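Local structure of aldo-keto reductase AKR2E4 (3WCZ) at residues E36-V41 / I68-A73; Q59-V64 / Q103-K108. The protein reduces 3-dehydroecdysone with NADPH as cosubstrate, a reaction that may help regulate molting in the silkworm. All blocks are in the same frame, centred on the assembly; numbering follows the deposited sequence. Where two conformers were deposited one is given.

Contact 1 of 2, residues E36-V41 / I68-A73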
loop_
_atom_site.group_PDB
_atom_site.type_symbol
_atom_site.label_atom_id
_atom_site.label_comp_id
_atom_site.label_asym_id
_atom_site.label_seq_id
_atom_site.Cartn_x
_atom_site.Cartn_y
_atom_site.Cartn_z
ATOM N N GLU A 36 -0.006 9.193 -17.104
ATOM C CA GLU A 36 0.850 8.010 -17.004
ATOM C C GLU A 36 0.328 7.001 -15.980
ATOM O O GLU A 36 0.674 5.830 -16.054
ATOM C CB GLU A 36 2.284 8.391 -16.641
ATOM C CG GLU A 36 2.435 8.895 -15.196
ATOM C CD GLU A 36 3.888 9.062 -14.772
ATOM O OE1 GLU A 36 4.791 8.756 -15.594
ATOM O OE2 GLU A 36 4.116 9.508 -13.618
ATOM N N VAL A 37 -0.494 7.434 -15.043
ATOM C CA VAL A 37 -1.080 6.516 -14.077
ATOM C C VAL A 37 -2.111 5.632 -14.763
ATOM O O VAL A 37 -2.178 4.443 -14.487
ATOM C CB VAL A 37 -1.708 7.301 -12.901
ATOM C CG1 VAL A 37 -2.486 6.370 -11.989
ATOM C CG2 VAL A 37 -0.626 8.056 -12.114
ATOM N N ARG A 38 -2.938 6.185 -15.645
ATOM C CA ARG A 38 -3.879 5.392 -16.414
ATOM C C ARG A 38 -3.122 4.342 -17.208
ATOM O O ARG A 38 -3.444 3.146 -17.171
ATOM C CB ARG A 38 -4.699 6.281 -17.364
ATOM C CG ARG A 38 -5.543 5.500 -18.352
ATOM C CD ARG A 38 -6.019 6.364 -19.552
ATOM N NE ARG A 38 -4.858 6.868 -20.283
ATOM C CZ ARG A 38 -4.090 6.112 -21.046
ATOM N NH1 ARG A 38 -4.393 4.848 -21.281
ATOM N NH2 ARG A 38 -3.006 6.634 -21.591
ATOM N N GLN A 39 -2.063 4.767 -17.893
ATOM C CA GLN A 39 -1.277 3.837 -18.691
ATOM C C GLN A 39 -0.608 2.773 -17.823
ATOM O O GLN A 39 -0.557 1.602 -18.207
ATOM C CB GLN A 39 -0.230 4.622 -19.491
ATOM C CG GLN A 39 0.551 3.767 -20.494
ATOM C CD GLN A 39 -0.360 3.174 -21.555
ATOM O OE1 GLN A 39 -1.042 3.910 -22.272
ATOM N NE2 GLN A 39 -0.423 1.849 -21.631
ATOM N N ALA A 40 -0.094 3.175 -16.659
ATOM C CA ALA A 40 0.567 2.228 -15.758
ATOM C C ALA A 40 -0.408 1.164 -15.260
ATOM O O ALA A 40 -0.069 -0.008 -15.183
ATOM C CB ALA A 40 1.154 2.960 -14.586
ATOM N N VAL A 41 -1.612 1.586 -14.884
ATOM C CA VAL A 41 -2.640 0.637 -14.449
ATOM C C VAL A 41 -2.950 -0.368 -15.547
ATOM O O VAL A 41 -3.023 -1.587 -15.303
ATOM C CB VAL A 41 -3.905 1.375 -13.978
ATOM C CG1 VAL A 41 -5.102 0.428 -13.841
ATOM C CG2 VAL A 41 -3.613 2.048 -12.653
ATOM N N ILE A 68 -8.506 0.890 -15.484
ATOM C CA ILE A 68 -9.330 -0.281 -15.196
ATOM C C ILE A 68 -10.382 -0.459 -16.281
ATOM O O ILE A 68 -10.591 -1.563 -16.783
ATOM C CB ILE A 68 -10.003 -0.178 -13.835
ATOM C CG1 ILE A 68 -8.943 -0.310 -12.731
ATOM C CG2 ILE A 68 -11.119 -1.196 -13.685
ATOM C CD1 ILE A 68 -9.438 -0.003 -11.360
ATOM N N ALA A 69 -11.042 0.638 -16.643
ATOM C CA ALA A 69 -12.115 0.547 -17.628
ATOM C C ALA A 69 -11.573 0.071 -18.971
ATOM O O ALA A 69 -12.202 -0.734 -19.662
ATOM C CB ALA A 69 -12.821 1.883 -17.777
ATOM N N GLU A 70 -10.396 0.563 -19.342
ATOM C CA GLU A 70 -9.775 0.135 -20.602
ATOM C C GLU A 70 -9.365 -1.340 -20.559
ATOM O O GLU A 70 -9.557 -2.079 -21.525
ATOM C CB GLU A 70 -8.563 1.012 -20.941
ATOM C CG GLU A 70 -8.950 2.401 -21.389
ATOM C CD GLU A 70 -7.791 3.385 -21.467
ATOM O OE1 GLU A 70 -6.699 3.105 -20.931
ATOM O OE2 GLU A 70 -8.014 4.486 -22.036
ATOM N N ALA A 71 -8.844 -1.795 -19.420
ATOM C CA ALA A 71 -8.463 -3.189 -19.286
ATOM C C ALA A 71 -9.689 -4.103 -19.395
ATOM O O ALA A 71 -9.629 -5.174 -19.994
ATOM C CB ALA A 71 -7.739 -3.413 -17.966
ATOM N N ILE A 72 -10.794 -3.710 -18.766
ATOM C CA ILE A 72 -12.022 -4.478 -18.833
ATOM C C ILE A 72 -12.600 -4.454 -20.257
ATOM O O ILE A 72 -12.959 -5.515 -20.790
ATOM C CB ILE A 72 -13.027 -3.974 -17.785
ATOM C CG1 ILE A 72 -12.553 -4.341 -16.378
ATOM C CG2 ILE A 72 -14.435 -4.546 -18.011
ATOM C CD1 ILE A 72 -13.404 -3.695 -15.251
ATOM N N ALA A 73 -12.628 -3.290 -20.876
ATOM C CA ALA A 73 -13.214 -3.157 -22.211
ATOM C C ALA A 73 -12.411 -3.893 -23.266
ATOM O O ALA A 73 -12.972 -4.352 -24.265
ATOM C CB ALA A 73 -13.380 -1.690 -22.591
#
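R38 NH1 donates to E70 OE1 at 2.9 Å, with an angle of 150° at the hydrogen. The pair is a salt bridge. OE1 takes the bond with its syn lone pair and lies in the guanidinium plane, at the edge. The guanidinium and carboxylate planes are 65° apart, and the bond joins one nitrogen and one oxygen, not a two-bond pair. R38 CD also lies 3.6 Å from E70 OE1. The guanidinium has a second acidic partner in D35, which pairs with NE. R38 thus has two acidic partners, which probably stabilise its charge. Both residues are partly exposed.

The two helices, 35-46 and 61-73, are successive outer helices of the aldo-keto reductase TIM barrel, with strand 51-53 between them in sequence. Deeper in their interface the contact is apolar. V41 points toward the other helix, and its CG1 is anti to the backbone N (chi1 166°). That methyl lies 3.8 Å from I68 N and 4.1 Å from I68 CG1. The CA atoms of V41 and I68 are 6.8 Å apart. Beyond the segment, the I68 side chain also touches L82.

Contact 2 of 2, residues Q59-V64 / Q103-K108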
loop_
_atom_site.group_PDB
_atom_site.type_symbol
_atom_site.label_atom_id
_atom_site.label_comp_id
_atom_site.label_asym_id
_atom_site.label_seq_id
_atom_site.Cartn_x
_atom_site.Cartn_y
_atom_site.Cartn_z
ATOM N N GLN A 59 -5.384 12.153 -5.859
ATOM C CA GLN A 59 -6.084 12.897 -6.902
ATOM C C GLN A 59 -5.928 12.233 -8.258
ATOM O O GLN A 59 -5.968 12.887 -9.305
ATOM C CB GLN A 59 -5.620 14.367 -6.974
ATOM C CG GLN A 59 -5.774 15.138 -5.676
ATOM C CD GLN A 59 -7.196 15.161 -5.124
ATOM O OE1 GLN A 59 -7.374 15.201 -3.904
ATOM N NE2 GLN A 59 -8.214 15.154 -5.995
ATOM N N ASP A 60 -5.773 10.915 -8.257
ATOM C CA ASP A 60 -5.636 10.161 -9.513
ATOM C C ASP A 60 -6.562 8.965 -9.590
ATOM O O ASP A 60 -6.362 8.095 -10.428
ATOM C CB ASP A 60 -4.170 9.771 -9.843
ATOM C CG ASP A 60 -3.543 8.810 -8.852
ATOM O OD1 ASP A 60 -4.220 8.239 -7.970
ATOM O OD2 ASP A 60 -2.309 8.590 -9.025
ATOM N N GLU A 61 -7.597 8.917 -8.757
ATOM C CA GLU A 61 -8.582 7.850 -8.876
ATOM C C GLU A 61 -9.231 7.835 -10.252
ATOM O O GLU A 61 -9.589 6.767 -10.774
ATOM C CB GLU A 61 -9.639 7.920 -7.758
ATOM C CG GLU A 61 -9.120 7.447 -6.394
ATOM C CD GLU A 61 -10.010 7.849 -5.246
ATOM O OE1 GLU A 61 -10.541 8.977 -5.289
ATOM O OE2 GLU A 61 -10.155 7.039 -4.310
ATOM N N GLU A 62 -9.392 9.023 -10.847
ATOM C CA GLU A 62 -9.978 9.077 -12.171
ATOM C C GLU A 62 -9.107 8.322 -13.181
ATOM O O GLU A 62 -9.625 7.550 -14.005
ATOM C CB GLU A 62 -10.157 10.543 -12.595
ATOM C CG GLU A 62 -10.554 10.769 -14.051
ATOM C CD GLU A 62 -10.729 12.254 -14.387
ATOM O OE1 GLU A 62 -10.581 13.105 -13.477
ATOM O OE2 GLU A 62 -11.034 12.570 -15.555
ATOM N N GLN A 63 -7.796 8.526 -13.119
ATOM C CA GLN A 63 -6.862 7.853 -14.017
ATOM C C GLN A 63 -6.852 6.340 -13.756
ATOM O O GLN A 63 -6.826 5.535 -14.686
ATOM C CB GLN A 63 -5.452 8.394 -13.849
ATOM C CG GLN A 63 -5.207 9.736 -14.513
ATOM C CD GLN A 63 -6.039 10.855 -13.928
ATOM O OE1 GLN A 63 -6.200 10.973 -12.718
ATOM N NE2 GLN A 63 -6.594 11.693 -14.805
ATOM N N VAL A 64 -6.860 5.948 -12.486
ATOM C CA VAL A 64 -6.952 4.543 -12.142
ATOM C C VAL A 64 -8.223 3.937 -12.730
ATOM O O VAL A 64 -8.194 2.856 -13.310
ATOM C CB VAL A 64 -6.881 4.352 -10.623
ATOM C CG1 VAL A 64 -7.147 2.914 -10.272
ATOM C CG2 VAL A 64 -5.542 4.798 -10.081
ATOM N N GLN A 103 -18.250 6.694 -1.530
ATOM C CA GLN A 103 -19.070 6.818 -2.723
ATOM C C GLN A 103 -18.429 7.791 -3.717
ATOM O O GLN A 103 -18.500 7.588 -4.930
ATOM C CB GLN A 103 -20.476 7.291 -2.342
ATOM C CG GLN A 103 -21.276 6.268 -1.554
ATOM C CD GLN A 103 -22.589 6.835 -0.987
ATOM O OE1 GLN A 103 -22.620 7.950 -0.486
ATOM N NE2 GLN A 103 -23.651 6.053 -1.062
ATOM N N GLU A 104 -17.797 8.845 -3.212
ATOM C CA GLU A 104 -17.090 9.774 -4.070
ATOM C C GLU A 104 -15.903 9.085 -4.752
ATOM O O GLU A 104 -15.683 9.245 -5.966
ATOM C CB GLU A 104 -16.655 11.008 -3.268
ATOM C CG GLU A 104 -15.831 12.005 -4.001
ATOM C CD GLU A 104 -15.615 13.270 -3.178
ATOM O OE1 GLU A 104 -16.506 13.598 -2.352
ATOM O OE2 GLU A 104 -14.570 13.935 -3.360
ATOM N N SER A 105 -15.107 8.330 -3.998
ATOM C CA SER A 105 -14.019 7.559 -4.595
ATOM C C SER A 105 -14.529 6.601 -5.669
ATOM O O SER A 105 -13.929 6.491 -6.749
ATOM C CB SER A 105 -13.276 6.782 -3.513
ATOM O OG SER A 105 -12.346 7.581 -2.831
ATOM N N LEU A 106 -15.591 5.876 -5.357
ATOM C CA LEU A 106 -16.166 4.942 -6.295
ATOM C C LEU A 106 -16.633 5.620 -7.579
ATOM O O LEU A 106 -16.475 5.060 -8.665
ATOM C CB LEU A 106 -17.332 4.192 -5.668
ATOM C CG LEU A 106 -16.939 3.205 -4.565
ATOM C CD1 LEU A 106 -18.182 2.626 -3.882
ATOM C CD2 LEU A 106 -16.073 2.043 -5.069
ATOM N N LYS A 107 -17.240 6.792 -7.468
ATOM C CA LYS A 107 -17.640 7.538 -8.655
ATOM C C LYS A 107 -16.410 7.899 -9.517
ATOM O O LYS A 107 -16.428 7.723 -10.743
ATOM C CB LYS A 107 -18.458 8.783 -8.269
ATOM C CG LYS A 107 -19.099 9.498 -9.456
ATOM C CD LYS A 107 -20.016 10.601 -8.957
ATOM C CE LYS A 107 -20.819 11.253 -10.074
ATOM N NZ LYS A 107 -21.716 12.333 -9.515
ATOM N N LYS A 108 -15.339 8.388 -8.897
ATOM C CA LYS A 108 -14.142 8.708 -9.647
ATOM C C LYS A 108 -13.542 7.478 -10.309
ATOM O O LYS A 108 -13.049 7.545 -11.432
ATOM C CB LYS A 108 -13.115 9.326 -8.726
ATOM C CG LYS A 108 -13.483 10.715 -8.264
ATOM C CD LYS A 108 -12.432 11.282 -7.333
ATOM C CE LYS A 108 -12.695 12.752 -6.998
ATOM N NZ LYS A 108 -13.945 12.974 -6.236
HETATM O O HOH W 1 -12.363 6.906 -13.993
#
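This contact joins two successive outer helices of the TIM barrel at the start of helix 61-73. That helix follows the loop bearing Y58, the proton donor by similarity. The partner is the C-terminal half of helix 95-109.

E61 reaches across to S105. S105 OG donates to E61 OE2 at 2.7 Å, approaching on the syn side and 18° out of the carboxylate plane. E61 OE2 also bonds T86 OG1, so two hydroxyl groups grip this one buried oxygen. They would probably limit rotation of the carboxylate and help offset the cost of burying it. The E61 chain runs extended beyond CG (chi2 165°), which carries the acid over to the serine.

The K108 side chain crosses that of E61 obliquely. Its CB is 3.9 Å from E61 CB, and its CD is 3.6 Å from E61 OE1. Of the side chain, the aliphatic part does the touching. The chain then bends at chi4 (65°), and the ammonium turns to E104 of its own helix. K108 NZ bonds E104 OE2 at 3.1 Å in a salt bridge.

The backbones also come close. The CA atoms of E62 and K108 are 4.9 Å apart, and E62 CA makes a CA-H...O contact of 3.5 Å with K108 O. One water donates to both E62 O and K108 O and so bridges the helices.

E61 and V64 also touch L109, the next residue of helix 95-109. V37 of helix 35-46 touches D60 and Q63. Helix 61-73 is thus packed between helices 35-46 and 95-109, while T86 ties E61 to strand 83-88 of the barrel.

In the fold
Contacts 1 and 2 share helix 61-73. Contact 2 uses its first turn and contact 1 its later turns, and their centres are about 13 Å apart. They also meet directly: V37 CG1 is 3.9 Å from V64 CG2, and R38 CB is 3.5 Å from Q63 O. Together they link three successive outer helices of the barrel. Both lie near the cofactor site without reaching the NADP. The side chain of V41 is about 4 Å from that of T23, an NADP-binding residue, and about 10 Å from the bound NADP. The E61 side chain is about 6 Å from that of Y58 and about 11 Å from the NADP.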